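Local coordinates for death on curing protein (Enterobacteria phage P1, PDB 3DD7) that acts as the toxin of the phage P1 Phd-Doc pair, probably as a ribosome inhibitor, and is silenced when its antitoxin Phd complements its Fic-type fold, at residues A[7-12]-A[66-71]; A[56-61]-A[81-86]; A[98-103]-A[115-120]. The protein carries 2 engineered substitutions. All coordinates share one frame; numbering follows the deposited sequence.

Interaction 1. Residues A[7-12]-A[66-71]; sequences EELIAL and YIFNDA. Engineered in segment 66-71: Tyr-66 (natural residue His).
Phe-68 aims its ring at helix 6-20 so that the far corner of the ring meets the backbone of Ile-10: CZ lies 3.9 Å from Ile-10 CA, which sits at the ring edge near its plane. With CG anti to the carbonyl carbon (chi1 -55°), the ring is directed across to the helix while Ile-67, one residue earlier, folds against it and sets CG2 over the ring centre, 3.6 Å above the plane. The other branch of Ile-67 reaches out to the helix as well, where its CD1 meets Leu-9 CD2 at 3.7 Å. The same Leu-9 methyl lies 4.2 Å from Phe-68 CE2, so it touches both loop side chains, and the Leu-9 side chain runs at a slant to each. His-13, a turn further along helix 6-20, stacks on the Phe-68 ring and also hydrogen-bonds Asp-70 O. The loop opens the Fic signature, whose first position carries the engineered Tyr-66 in place of histidine. The side-chain contacts are apolar and none is directional, so the fit of Phe-68 and Ile-67 against Leu-9 and Ile-10 is mainly one of shape, with polar support from partners such as His-13, Ser-27 and Asn-72.

Interaction 2. Residues A[56-61]-A[81-86]; sequences ATYLVA and LLFLRR
Tyr-58 CD2 lies over one face of the Phe-83 ring, the rest of the tyrosine ring being offset. The planes are inclined at 33° and the centroids stand 5.3 Å apart, an oblique pairing. Closest approach is made by Tyr-58 CE2, which comes within 3.8 Å of Phe-83 CD1 and 4.0 Å of Phe-83 CE1, so one side of each ring carries the touch. The side chains reach this place by different rotations: CG of Phe-83 is anti to its backbone N (chi1 170°), whereas CG of Tyr-58 is anti to its carbonyl carbon (chi1 -81°), and the side chains themselves run at about a right angle to each other. The hydroxyl of Tyr-58 extends past the apolar patch to hydrogen-bond His-3 ND1 and Ile-4 N, with a weak bond to Gln-40 NE2; this buried polar group thereby ties the N-terminal segment to the aromatic pair. Around the pair, Ile-36 of helix 31-45 touches Tyr-58, while Phe-83 is packed by Leu-51, Val-54 and Ser-55 of helix 51-65 and by Met-1 and Ile-4. On other sides of the same helices, Ala-56 meets Ala-115 of helix 111-122, and Leu-81, Leu-82 and Arg-85 engage the bound Phd peptide. The contact thus joins helices 51-65 and 72-86 near the centre of an all-helical chain.

Interaction 3. Residues A[98-103]-A[115-120]; sequences ADLTVG and ADTLRR
Leu-100 and Thr-117 reach toward each other tip to tip, and Leu-100 CD2 meets Thr-117 CG2 at 3.9 Å. The second leucine methyl, CD1, comes 4.0 Å from Thr-117 CB, so the forked end of Leu-100 grips the threonine from its methyl to its branch point. Leu-118 joins at a slant: its CD2 approaches Leu-100 CD2 at 4.0 Å although its CB does not point at the other helix. The touch between 98-103 and 115-120 is made by the two Leu-100 methyls against Thr-117 and Leu-118.

The next shell supports these groups. In Thr-117, chi1 of -58° sets OG1 anti to the carbonyl carbon, where it hydrogen-bonds Ser-113 O one turn back on its own helix, and leaves CG2 anti to the backbone N, toward Leu-100. Leu-118 is backed by Phe-52 and Ser-55 of helix 51-65.

Charged groups lie further out. Arg-119 NH1 forms a salt bridge with Asp-116 OD1 at 3.2 Å, the carboxylate oxygen lying at the guanidinium edge, in its plane. Arg-119 NH2 pairs with Asp-50, and Arg-120 NH2 bridges to Glu-96, which ties helix 111-122 to the residue preceding helix 97-105. Consecutive helices 97-105 and 111-122, joined by a short loop, form the C-terminal helical pair of the all-alpha Fic/Doc chain, closed by a small apolar contact and packed against the helices that flank the Fic signature loop.

In the fold
Interactions 1 and 2 interleave along the chain, from helix 6-20 to helix 72-86, and interaction 3 follows in series on the last two helices. The centres of interactions 1 and 2 are about 14 Å apart; they meet where Leu-12 packs on Leu-82, joining helix 6-20 to helix 72-86. Interaction 3 has its centre about 11 Å from that of interaction 2, which it touches through Ala-56 with Ala-115 and Leu-118. Interactions 1 and 3 lie on opposite sides of the chain's centre, about 8 Å apart at their nearest atoms. Interaction 2 therefore connects the signature-loop side to the C-terminal helices, and residues of all three contacts border the bound Phd peptide, consistent with inhibition by fold complementation.

Interaction 1. Residues A[7-12]-A[66-71]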
ATOM      1  N   GLU A   7     -12.944  -0.964   1.620  1.00 22.97           N
ATOM      2  CA  GLU A   7     -13.260  -1.083   3.043  1.00 22.66           C
ATOM      3  C   GLU A   7     -12.105  -1.802   3.751  1.00 21.86           C
ATOM      4  O   GLU A   7     -11.751  -1.481   4.885  1.00 21.66           O
ATOM      5  CB  GLU A   7     -14.604  -1.785   3.240  1.00 23.18           C
ATOM      6  CG  GLU A   7     -14.679  -3.142   2.595  1.00 24.95           C
ATOM      7  N   GLU A   8     -11.473  -2.738   3.051  1.00 21.04           N
ATOM      8  CA  GLU A   8     -10.291  -3.384   3.600  1.00 20.72           C
ATOM      9  C   GLU A   8      -9.147  -2.391   3.732  1.00 19.46           C
ATOM     10  O   GLU A   8      -8.404  -2.427   4.703  1.00 19.33           O
ATOM     11  CB  GLU A   8      -9.858  -4.561   2.740  1.00 20.72           C
ATOM     12  CG  GLU A   8      -8.774  -5.390   3.378  1.00 24.81           C
ATOM     13  CD  GLU A   8      -8.703  -6.787   2.793  1.00 28.77           C
ATOM     14  OE1 GLU A   8      -8.765  -6.933   1.551  1.00 32.60           O
ATOM     15  OE2 GLU A   8      -8.613  -7.745   3.585  1.00 31.20           O
ATOM     16  N   LEU A   9      -8.997  -1.510   2.747  1.00 19.48           N
ATOM     17  CA  LEU A   9      -7.948  -0.491   2.809  1.00 19.62           C
ATOM     18  C   LEU A   9      -8.168   0.387   4.029  1.00 19.49           C
ATOM     19  O   LEU A   9      -7.245   0.675   4.798  1.00 19.24           O
ATOM     20  CB  LEU A   9      -7.967   0.372   1.561  1.00 19.03           C
ATOM     21  CG  LEU A   9      -6.801   1.358   1.496  1.00 18.99           C
ATOM     22  CD1 LEU A   9      -5.562   0.608   0.988  1.00 20.00           C
ATOM     23  CD2 LEU A   9      -7.139   2.542   0.610  1.00 20.49           C
ATOM     24  N   ILE A  10      -9.408   0.822   4.196  1.00 19.02           N
ATOM     25  CA  ILE A  10      -9.778   1.629   5.351  1.00 19.16           C
ATOM     26  C   ILE A  10      -9.500   0.897   6.690  1.00 19.16           C
ATOM     27  O   ILE A  10      -8.920   1.475   7.615  1.00 19.48           O
ATOM     28  CB  ILE A  10     -11.253   2.082   5.239  1.00 19.23           C
ATOM     29  CG1 ILE A  10     -11.463   2.866   3.926  1.00 18.62           C
ATOM     30  CG2 ILE A  10     -11.666   2.897   6.463  1.00 18.47           C
ATOM     31  CD1 ILE A  10     -12.924   3.218   3.622  1.00 20.06           C
ATOM     32  N   ALA A  11      -9.914  -0.363   6.797  1.00 18.49           N
ATOM     33  CA  ALA A  11      -9.708  -1.120   8.036  1.00 18.51           C
ATOM     34  C   ALA A  11      -8.206  -1.272   8.326  1.00 17.83           C
ATOM     35  O   ALA A  11      -7.768  -1.179   9.479  1.00 17.75           O
ATOM     36  CB  ALA A  11     -10.378  -2.472   7.955  1.00 18.54           C
ATOM     37  N   LEU A  12      -7.427  -1.489   7.272  1.00 17.51           N
ATOM     38  CA  LEU A  12      -5.982  -1.635   7.413  1.00 17.28           C
ATOM     39  C   LEU A  12      -5.378  -0.328   7.930  1.00 17.61           C
ATOM     40  O   LEU A  12      -4.591  -0.336   8.869  1.00 17.63           O
ATOM     41  CB  LEU A  12      -5.344  -2.032   6.082  1.00 17.02           C
ATOM     42  CG  LEU A  12      -3.841  -2.319   6.055  1.00 18.45           C
ATOM     43  CD1 LEU A  12      -3.512  -3.114   4.791  1.00 22.76           C
ATOM     44  CD2 LEU A  12      -2.977  -1.031   6.106  1.00 22.88           C
ATOM     45  N   TYR A  66      -4.201  10.765  -0.766  1.00 22.25           N
ATOM     46  CA  TYR A  66      -4.680  11.527   0.404  1.00 23.27           C
ATOM     47  C   TYR A  66      -6.099  11.119   0.784  1.00 22.18           C
ATOM     48  O   TYR A  66      -6.986  11.949   0.986  1.00 21.40           O
ATOM     49  CB  TYR A  66      -4.564  13.045   0.173  1.00 25.60           C
ATOM     50  CG  TYR A  66      -3.137  13.493  -0.053  1.00 28.85           C
ATOM     51  CD1 TYR A  66      -2.587  13.489  -1.333  1.00 31.91           C
ATOM     52  CD2 TYR A  66      -2.328  13.887   1.018  1.00 32.43           C
ATOM     53  CE1 TYR A  66      -1.274  13.879  -1.558  1.00 33.87           C
ATOM     54  CE2 TYR A  66      -1.000  14.287   0.811  1.00 34.16           C
ATOM     55  CZ  TYR A  66      -0.482  14.279  -0.485  1.00 33.58           C
ATOM     56  OH  TYR A  66       0.823  14.668  -0.724  1.00 33.79           O
ATOM     57  N   ILE A  67      -6.299   9.810   0.852  1.00 21.04           N
ATOM     58  CA  ILE A  67      -7.573   9.252   1.297  1.00 20.66           C
ATOM     59  C   ILE A  67      -7.793   9.551   2.787  1.00 20.48           C
ATOM     60  O   ILE A  67      -8.934   9.754   3.236  1.00 20.98           O
ATOM     61  CB  ILE A  67      -7.582   7.733   1.053  1.00 20.00           C
ATOM     62  CG1 ILE A  67      -7.461   7.440  -0.447  1.00 19.98           C
ATOM     63  CG2 ILE A  67      -8.809   7.055   1.669  1.00 20.10           C
ATOM     64  CD1 ILE A  67      -7.059   6.022  -0.731  1.00 18.75           C
ATOM     65  N   PHE A  68      -6.689   9.603   3.534  1.00 20.03           N
ATOM     66  CA  PHE A  68      -6.730   9.709   4.997  1.00 19.36           C
ATOM     67  C   PHE A  68      -6.088  10.995   5.502  1.00 18.63           C
ATOM     68  O   PHE A  68      -5.273  11.618   4.818  1.00 17.72           O
ATOM     69  CB  PHE A  68      -6.027   8.491   5.621  1.00 19.89           C
ATOM     70  CG  PHE A  68      -6.572   7.175   5.150  1.00 19.33           C
ATOM     71  CD1 PHE A  68      -7.744   6.672   5.696  1.00 19.31           C
ATOM     72  CD2 PHE A  68      -5.919   6.435   4.146  1.00 19.79           C
ATOM     73  CE1 PHE A  68      -8.278   5.451   5.284  1.00 18.73           C
ATOM     74  CE2 PHE A  68      -6.453   5.215   3.720  1.00 18.04           C
ATOM     75  CZ  PHE A  68      -7.623   4.732   4.254  1.00 18.49           C
ATOM     76  N   ASN A  69      -6.466  11.390   6.715  1.00 18.13           N
ATOM     77  CA  ASN A  69      -5.847  12.527   7.374  1.00 18.53           C
ATOM     78  C   ASN A  69      -4.395  12.240   7.717  1.00 18.66           C
ATOM     79  O   ASN A  69      -3.574  13.154   7.806  1.00 18.85           O
ATOM     80  CB  ASN A  69      -6.595  12.849   8.655  1.00 18.75           C
ATOM     81  CG  ASN A  69      -8.013  13.355   8.403  1.00 19.51           C
ATOM     82  OD1 ASN A  69      -8.957  12.933   9.076  1.00 19.85           O
ATOM     83  ND2 ASN A  69      -8.162  14.265   7.463  1.00 16.28           N
ATOM     84  N   ASP A  70      -4.093  10.967   7.928  1.00 18.58           N
ATOM     85  CA  ASP A  70      -2.759  10.561   8.349  1.00 18.74           C
ATOM     86  C   ASP A  70      -2.525   9.108   7.966  1.00 18.05           C
ATOM     87  O   ASP A  70      -3.468   8.381   7.657  1.00 16.91           O
ATOM     88  CB  ASP A  70      -2.618  10.763   9.867  1.00 19.04           C
ATOM     89  CG  ASP A  70      -1.170  10.879  10.331  1.00 21.73           C
ATOM     90  OD1 ASP A  70      -0.261  10.803   9.487  1.00 24.53           O
ATOM     91  OD2 ASP A  70      -0.955  11.053  11.556  1.00 20.22           O
ATOM     92  N   ALA A  71      -1.254   8.717   7.989  1.00 18.11           N
ATOM     93  CA  ALA A  71      -0.799   7.355   7.728  1.00 18.55           C
ATOM     94  C   ALA A  71      -1.145   6.892   6.306  1.00 18.58           C
ATOM     95  O   ALA A  71      -1.381   5.707   6.066  1.00 18.56           O
ATOM     96  CB  ALA A  71      -1.349   6.385   8.787  1.00 18.56           C
TER

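Interaction 2. Residues A[56-61]-A[81-86]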
ATOM      1  N   ALA A  56       2.599  -2.204  -7.051  1.00 16.48           N
ATOM      2  CA  ALA A  56       3.084  -0.827  -7.210  1.00 16.56           C
ATOM      3  C   ALA A  56       1.936   0.174  -7.440  1.00 17.18           C
ATOM      4  O   ALA A  56       1.999   1.305  -6.945  1.00 17.23           O
ATOM      5  CB  ALA A  56       4.090  -0.745  -8.342  1.00 16.77           C
ATOM      6  N   THR A  57       0.921  -0.238  -8.203  1.00 17.67           N
ATOM      7  CA  THR A  57      -0.216   0.629  -8.532  1.00 17.78           C
ATOM      8  C   THR A  57      -0.991   0.934  -7.246  1.00 17.49           C
ATOM      9  O   THR A  57      -1.329   2.099  -6.980  1.00 17.98           O
ATOM     10  CB  THR A  57      -1.128  -0.001  -9.625  1.00 18.23           C
ATOM     11  OG1 THR A  57      -0.329  -0.413 -10.738  1.00 17.41           O
ATOM     12  CG2 THR A  57      -2.148   1.001 -10.141  1.00 17.50           C
ATOM     13  N   TYR A  58      -1.231  -0.095  -6.423  1.00 17.99           N
ATOM     14  CA  TYR A  58      -1.812   0.144  -5.091  1.00 18.30           C
ATOM     15  C   TYR A  58      -0.949   1.091  -4.263  1.00 17.96           C
ATOM     16  O   TYR A  58      -1.468   2.021  -3.637  1.00 18.41           O
ATOM     17  CB  TYR A  58      -1.994  -1.138  -4.294  1.00 18.67           C
ATOM     18  CG  TYR A  58      -3.241  -1.927  -4.640  1.00 17.94           C
ATOM     19  CD1 TYR A  58      -4.490  -1.577  -4.111  1.00 18.26           C
ATOM     20  CD2 TYR A  58      -3.165  -3.018  -5.491  1.00 18.88           C
ATOM     21  CE1 TYR A  58      -5.633  -2.308  -4.431  1.00 18.29           C
ATOM     22  CE2 TYR A  58      -4.292  -3.777  -5.802  1.00 18.84           C
ATOM     23  CZ  TYR A  58      -5.529  -3.411  -5.280  1.00 20.30           C
ATOM     24  OH  TYR A  58      -6.652  -4.150  -5.596  1.00 18.03           O
ATOM     25  N   LEU A  59       0.355   0.831  -4.225  1.00 17.86           N
ATOM     26  CA  LEU A  59       1.244   1.646  -3.430  1.00 17.27           C
ATOM     27  C   LEU A  59       1.183   3.113  -3.876  1.00 17.22           C
ATOM     28  O   LEU A  59       0.930   4.004  -3.061  1.00 17.00           O
ATOM     29  CB  LEU A  59       2.677   1.109  -3.476  1.00 17.89           C
ATOM     30  CG  LEU A  59       3.640   1.652  -2.417  1.00 17.06           C
ATOM     31  CD1 LEU A  59       4.822   0.688  -2.143  1.00 17.86           C
ATOM     32  CD2 LEU A  59       4.162   3.057  -2.796  1.00 18.18           C
ATOM     33  N   VAL A  60       1.414   3.369  -5.165  1.00 17.08           N
ATOM     34  CA  VAL A  60       1.427   4.747  -5.658  1.00 17.48           C
ATOM     35  C   VAL A  60       0.048   5.412  -5.489  1.00 17.41           C
ATOM     36  O   VAL A  60      -0.048   6.572  -5.048  1.00 17.01           O
ATOM     37  CB  VAL A  60       1.927   4.853  -7.122  1.00 17.11           C
ATOM     38  CG1 VAL A  60       1.874   6.309  -7.644  1.00 17.80           C
ATOM     39  CG2 VAL A  60       3.352   4.331  -7.248  1.00 17.90           C
ATOM     40  N   ALA A  61      -1.018   4.681  -5.824  1.00 17.74           N
ATOM     41  CA  ALA A  61      -2.369   5.268  -5.780  1.00 17.92           C
ATOM     42  C   ALA A  61      -2.751   5.755  -4.377  1.00 18.77           C
ATOM     43  O   ALA A  61      -3.308   6.854  -4.214  1.00 18.11           O
ATOM     44  CB  ALA A  61      -3.406   4.298  -6.339  1.00 19.12           C
ATOM     45  N   LEU A  81       1.957  -4.571   0.158  1.00 18.10           N
ATOM     46  CA  LEU A  81       2.641  -5.791   0.581  1.00 18.71           C
ATOM     47  C   LEU A  81       1.624  -6.861   0.996  1.00 18.99           C
ATOM     48  O   LEU A  81       1.834  -8.063   0.775  1.00 19.11           O
ATOM     49  CB  LEU A  81       3.692  -5.485   1.655  1.00 19.01           C
ATOM     50  CG  LEU A  81       5.090  -5.196   1.070  1.00 19.81           C
ATOM     51  CD1 LEU A  81       5.189  -4.113  -0.028  1.00 24.07           C
ATOM     52  CD2 LEU A  81       6.158  -4.967   2.159  1.00 18.48           C
ATOM     53  N   LEU A  82       0.498  -6.407   1.542  1.00 19.47           N
ATOM     54  CA  LEU A  82      -0.635  -7.300   1.799  1.00 19.95           C
ATOM     55  C   LEU A  82      -1.112  -7.925   0.492  1.00 20.28           C
ATOM     56  O   LEU A  82      -1.382  -9.136   0.419  1.00 20.10           O
ATOM     57  CB  LEU A  82      -1.779  -6.543   2.482  1.00 20.32           C
ATOM     58  CG  LEU A  82      -3.034  -7.367   2.801  1.00 21.29           C
ATOM     59  CD1 LEU A  82      -2.738  -8.578   3.683  1.00 22.75           C
ATOM     60  CD2 LEU A  82      -4.144  -6.473   3.404  1.00 19.87           C
ATOM     61  N   PHE A  83      -1.219  -7.087  -0.537  1.00 20.12           N
ATOM     62  CA  PHE A  83      -1.566  -7.537  -1.861  1.00 20.75           C
ATOM     63  C   PHE A  83      -0.602  -8.641  -2.328  1.00 20.77           C
ATOM     64  O   PHE A  83      -1.045  -9.717  -2.749  1.00 21.63           O
ATOM     65  CB  PHE A  83      -1.602  -6.378  -2.860  1.00 21.05           C
ATOM     66  CG  PHE A  83      -1.733  -6.847  -4.266  1.00 20.54           C
ATOM     67  CD1 PHE A  83      -2.991  -7.173  -4.788  1.00 21.95           C
ATOM     68  CD2 PHE A  83      -0.603  -7.042  -5.051  1.00 22.20           C
ATOM     69  CE1 PHE A  83      -3.114  -7.642  -6.057  1.00 22.69           C
ATOM     70  CE2 PHE A  83      -0.726  -7.543  -6.343  1.00 21.43           C
ATOM     71  CZ  PHE A  83      -1.991  -7.836  -6.846  1.00 21.28           C
ATOM     72  N   LEU A  84       0.703  -8.387  -2.245  1.00 20.61           N
ATOM     73  CA  LEU A  84       1.686  -9.408  -2.648  1.00 20.67           C
ATOM     74  C   LEU A  84       1.521 -10.703  -1.844  1.00 20.63           C
ATOM     75  O   LEU A  84       1.493 -11.784  -2.420  1.00 20.74           O
ATOM     76  CB  LEU A  84       3.119  -8.885  -2.556  1.00 20.64           C
ATOM     77  CG  LEU A  84       3.566  -7.824  -3.561  1.00 20.81           C
ATOM     78  CD1 LEU A  84       4.974  -7.361  -3.155  1.00 21.04           C
ATOM     79  CD2 LEU A  84       3.490  -8.263  -5.052  1.00 20.77           C
ATOM     80  N   ARG A  85       1.417 -10.583  -0.519  1.00 21.20           N
ATOM     81  CA  ARG A  85       1.236 -11.736   0.361  1.00 22.12           C
ATOM     82  C   ARG A  85      -0.012 -12.583   0.026  1.00 22.35           C
ATOM     83  O   ARG A  85       0.047 -13.830   0.011  1.00 22.84           O
ATOM     84  CB  ARG A  85       1.245 -11.298   1.829  1.00 22.04           C
ATOM     85  CG  ARG A  85       1.240 -12.467   2.821  1.00 22.46           C
ATOM     86  CD  ARG A  85       1.140 -11.950   4.227  1.00 22.12           C
ATOM     87  NE  ARG A  85      -0.250 -11.655   4.575  1.00 25.22           N
ATOM     88  CZ  ARG A  85      -0.672 -11.248   5.775  1.00 25.40           C
ATOM     89  NH1 ARG A  85       0.175 -11.056   6.775  1.00 24.25           N
ATOM     90  NH2 ARG A  85      -1.962 -11.034   5.967  1.00 25.92           N
ATOM     91  N   ARG A  86      -1.136 -11.931  -0.250  1.00 22.61           N
ATOM     92  CA  ARG A  86      -2.357 -12.664  -0.590  1.00 23.58           C
ATOM     93  C   ARG A  86      -2.210 -13.429  -1.892  1.00 23.20           C
ATOM     94  O   ARG A  86      -2.874 -14.452  -2.109  1.00 23.25           O
ATOM     95  CB  ARG A  86      -3.515 -11.719  -0.783  1.00 24.02           C
ATOM     96  CG  ARG A  86      -3.830 -10.895   0.386  1.00 26.70           C
ATOM     97  CD  ARG A  86      -5.280 -10.613   0.295  1.00 31.36           C
ATOM     98  NE  ARG A  86      -5.773 -10.381   1.625  1.00 33.78           N
ATOM     99  CZ  ARG A  86      -6.856  -9.688   1.891  1.00 32.59           C
ATOM    100  NH1 ARG A  86      -7.565  -9.180   0.897  1.00 34.25           N
ATOM    101  NH2 ARG A  86      -7.212  -9.513   3.153  1.00 33.77           N
TER

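Interaction 3. Residues A[98-103]-A[115-120]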
ATOM      1  N   ALA A  98      10.862   2.528   3.348  1.00 21.00           N
ATOM      2  CA  ALA A  98      10.451   3.862   3.792  1.00 21.52           C
ATOM      3  C   ALA A  98      10.711   4.924   2.715  1.00 21.57           C
ATOM      4  O   ALA A  98       9.773   5.632   2.305  1.00 21.41           O
ATOM      5  CB  ALA A  98      11.123   4.239   5.124  1.00 21.56           C
ATOM      6  N   ASP A  99      11.960   5.013   2.230  1.00 22.16           N
ATOM      7  CA  ASP A  99      12.331   6.013   1.214  1.00 22.68           C
ATOM      8  C   ASP A  99      11.590   5.759  -0.099  1.00 21.99           C
ATOM      9  O   ASP A  99      11.249   6.710  -0.810  1.00 20.93           O
ATOM     10  CB  ASP A  99      13.845   6.041   0.936  1.00 23.88           C
ATOM     11  CG  ASP A  99      14.674   6.448   2.144  1.00 26.47           C
ATOM     12  OD1 ASP A  99      14.185   7.204   3.009  1.00 30.42           O
ATOM     13  OD2 ASP A  99      15.847   6.014   2.214  1.00 29.28           O
ATOM     14  N   LEU A 100      11.333   4.476  -0.403  1.00 20.96           N
ATOM     15  CA  LEU A 100      10.590   4.093  -1.611  1.00 21.30           C
ATOM     16  C   LEU A 100       9.196   4.697  -1.553  1.00 20.75           C
ATOM     17  O   LEU A 100       8.716   5.310  -2.512  1.00 20.28           O
ATOM     18  CB  LEU A 100      10.499   2.560  -1.747  1.00 21.01           C
ATOM     19  CG  LEU A 100       9.735   1.998  -2.966  1.00 21.56           C
ATOM     20  CD1 LEU A 100      10.429   2.418  -4.282  1.00 23.74           C
ATOM     21  CD2 LEU A 100       9.577   0.457  -2.869  1.00 22.82           C
ATOM     22  N   THR A 101       8.571   4.544  -0.392  1.00 20.53           N
ATOM     23  CA  THR A 101       7.192   4.944  -0.214  1.00 20.73           C
ATOM     24  C   THR A 101       7.092   6.457  -0.234  1.00 20.60           C
ATOM     25  O   THR A 101       6.188   6.992  -0.863  1.00 20.65           O
ATOM     26  CB  THR A 101       6.624   4.324   1.062  1.00 20.73           C
ATOM     27  OG1 THR A 101       6.810   2.903   0.996  1.00 20.25           O
ATOM     28  CG2 THR A 101       5.120   4.631   1.233  1.00 20.48           C
ATOM     29  N   VAL A 102       8.021   7.140   0.439  1.00 20.28           N
ATOM     30  CA  VAL A 102       8.075   8.612   0.408  1.00 21.07           C
ATOM     31  C   VAL A 102       8.243   9.100  -1.041  1.00 21.12           C
ATOM     32  O   VAL A 102       7.526  10.002  -1.502  1.00 20.86           O
ATOM     33  CB  VAL A 102       9.209   9.168   1.322  1.00 21.46           C
ATOM     34  CG1 VAL A 102       9.356  10.686   1.184  1.00 20.91           C
ATOM     35  CG2 VAL A 102       8.949   8.787   2.773  1.00 21.44           C
ATOM     36  N   GLY A 103       9.167   8.484  -1.775  1.00 21.06           N
ATOM     37  CA  GLY A 103       9.391   8.871  -3.163  1.00 20.94           C
ATOM     38  C   GLY A 103       8.163   8.691  -4.036  1.00 20.87           C
ATOM     39  O   GLY A 103       7.888   9.515  -4.921  1.00 21.90           O
ATOM     40  N   ALA A 115       7.475  -0.777  -8.975  1.00 19.10           N
ATOM     41  CA  ALA A 115       7.371  -2.199  -9.311  1.00 19.80           C
ATOM     42  C   ALA A 115       8.752  -2.825  -9.478  1.00 20.16           C
ATOM     43  O   ALA A 115       8.976  -3.956  -9.031  1.00 20.29           O
ATOM     44  CB  ALA A 115       6.515  -2.418 -10.555  1.00 20.60           C
ATOM     45  N   ASP A 116       9.677  -2.087 -10.095  1.00 19.82           N
ATOM     46  CA  ASP A 116      11.029  -2.601 -10.317  1.00 21.24           C
ATOM     47  C   ASP A 116      11.702  -2.903  -8.986  1.00 21.06           C
ATOM     48  O   ASP A 116      12.387  -3.916  -8.836  1.00 21.18           O
ATOM     49  CB  ASP A 116      11.879  -1.606 -11.124  1.00 21.89           C
ATOM     50  CG  ASP A 116      11.564  -1.623 -12.610  1.00 23.95           C
ATOM     51  OD1 ASP A 116      11.066  -2.646 -13.115  1.00 25.92           O
ATOM     52  OD2 ASP A 116      11.839  -0.602 -13.288  1.00 24.37           O
ATOM     53  N   THR A 117      11.485  -2.028  -8.014  1.00 21.14           N
ATOM     54  CA  THR A 117      12.089  -2.201  -6.699  1.00 21.16           C
ATOM     55  C   THR A 117      11.442  -3.366  -5.949  1.00 20.49           C
ATOM     56  O   THR A 117      12.138  -4.200  -5.362  1.00 20.51           O
ATOM     57  CB  THR A 117      12.028  -0.905  -5.878  1.00 21.73           C
ATOM     58  OG1 THR A 117      12.708   0.125  -6.612  1.00 23.30           O
ATOM     59  CG2 THR A 117      12.697  -1.086  -4.524  1.00 21.44           C
ATOM     60  N   LEU A 118      10.116  -3.414  -5.953  1.00 19.51           N
ATOM     61  CA  LEU A 118       9.405  -4.517  -5.291  1.00 20.54           C
ATOM     62  C   LEU A 118       9.817  -5.859  -5.903  1.00 20.37           C
ATOM     63  O   LEU A 118       9.980  -6.852  -5.183  1.00 20.42           O
ATOM     64  CB  LEU A 118       7.886  -4.333  -5.400  1.00 20.80           C
ATOM     65  CG  LEU A 118       7.296  -3.112  -4.683  1.00 23.92           C
ATOM     66  CD1 LEU A 118       5.764  -3.084  -4.867  1.00 22.44           C
ATOM     67  CD2 LEU A 118       7.681  -3.091  -3.239  1.00 23.65           C
ATOM     68  N   ARG A 119       9.976  -5.892  -7.228  1.00 20.49           N
ATOM     69  CA  ARG A 119      10.363  -7.127  -7.912  1.00 20.92           C
ATOM     70  C   ARG A 119      11.776  -7.560  -7.492  1.00 20.82           C
ATOM     71  O   ARG A 119      12.037  -8.752  -7.293  1.00 21.06           O
ATOM     72  CB  ARG A 119      10.271  -6.956  -9.435  1.00 20.57           C
ATOM     73  CG  ARG A 119      10.454  -8.249 -10.244  1.00 21.70           C
ATOM     74  CD  ARG A 119      10.348  -7.965 -11.749  1.00 23.09           C
ATOM     75  NE  ARG A 119       8.982  -7.607 -12.133  1.00 27.31           N
ATOM     76  CZ  ARG A 119       8.589  -6.376 -12.446  1.00 30.44           C
ATOM     77  NH1 ARG A 119       9.452  -5.367 -12.426  1.00 32.73           N
ATOM     78  NH2 ARG A 119       7.334  -6.147 -12.773  1.00 31.38           N
ATOM     79  N   ARG A 120      12.692  -6.598  -7.367  1.00 20.59           N
ATOM     80  CA  ARG A 120      14.033  -6.927  -6.881  1.00 20.68           C
ATOM     81  C   ARG A 120      13.966  -7.491  -5.473  1.00 20.94           C
ATOM     82  O   ARG A 120      14.583  -8.513  -5.185  1.00 21.13           O
ATOM     83  CB  ARG A 120      14.975  -5.727  -6.923  1.00 20.27           C
ATOM     84  CG  ARG A 120      16.261  -5.916  -6.122  1.00 21.03           C
ATOM     85  CD  ARG A 120      17.261  -4.820  -6.405  1.00 21.65           C
ATOM     86  NE  ARG A 120      16.789  -3.486  -6.033  1.00 19.96           N
ATOM     87  CZ  ARG A 120      16.857  -2.994  -4.791  1.00 22.27           C
ATOM     88  NH1 ARG A 120      17.342  -3.734  -3.798  1.00 22.67           N
ATOM     89  NH2 ARG A 120      16.436  -1.757  -4.535  1.00 21.82           N
TER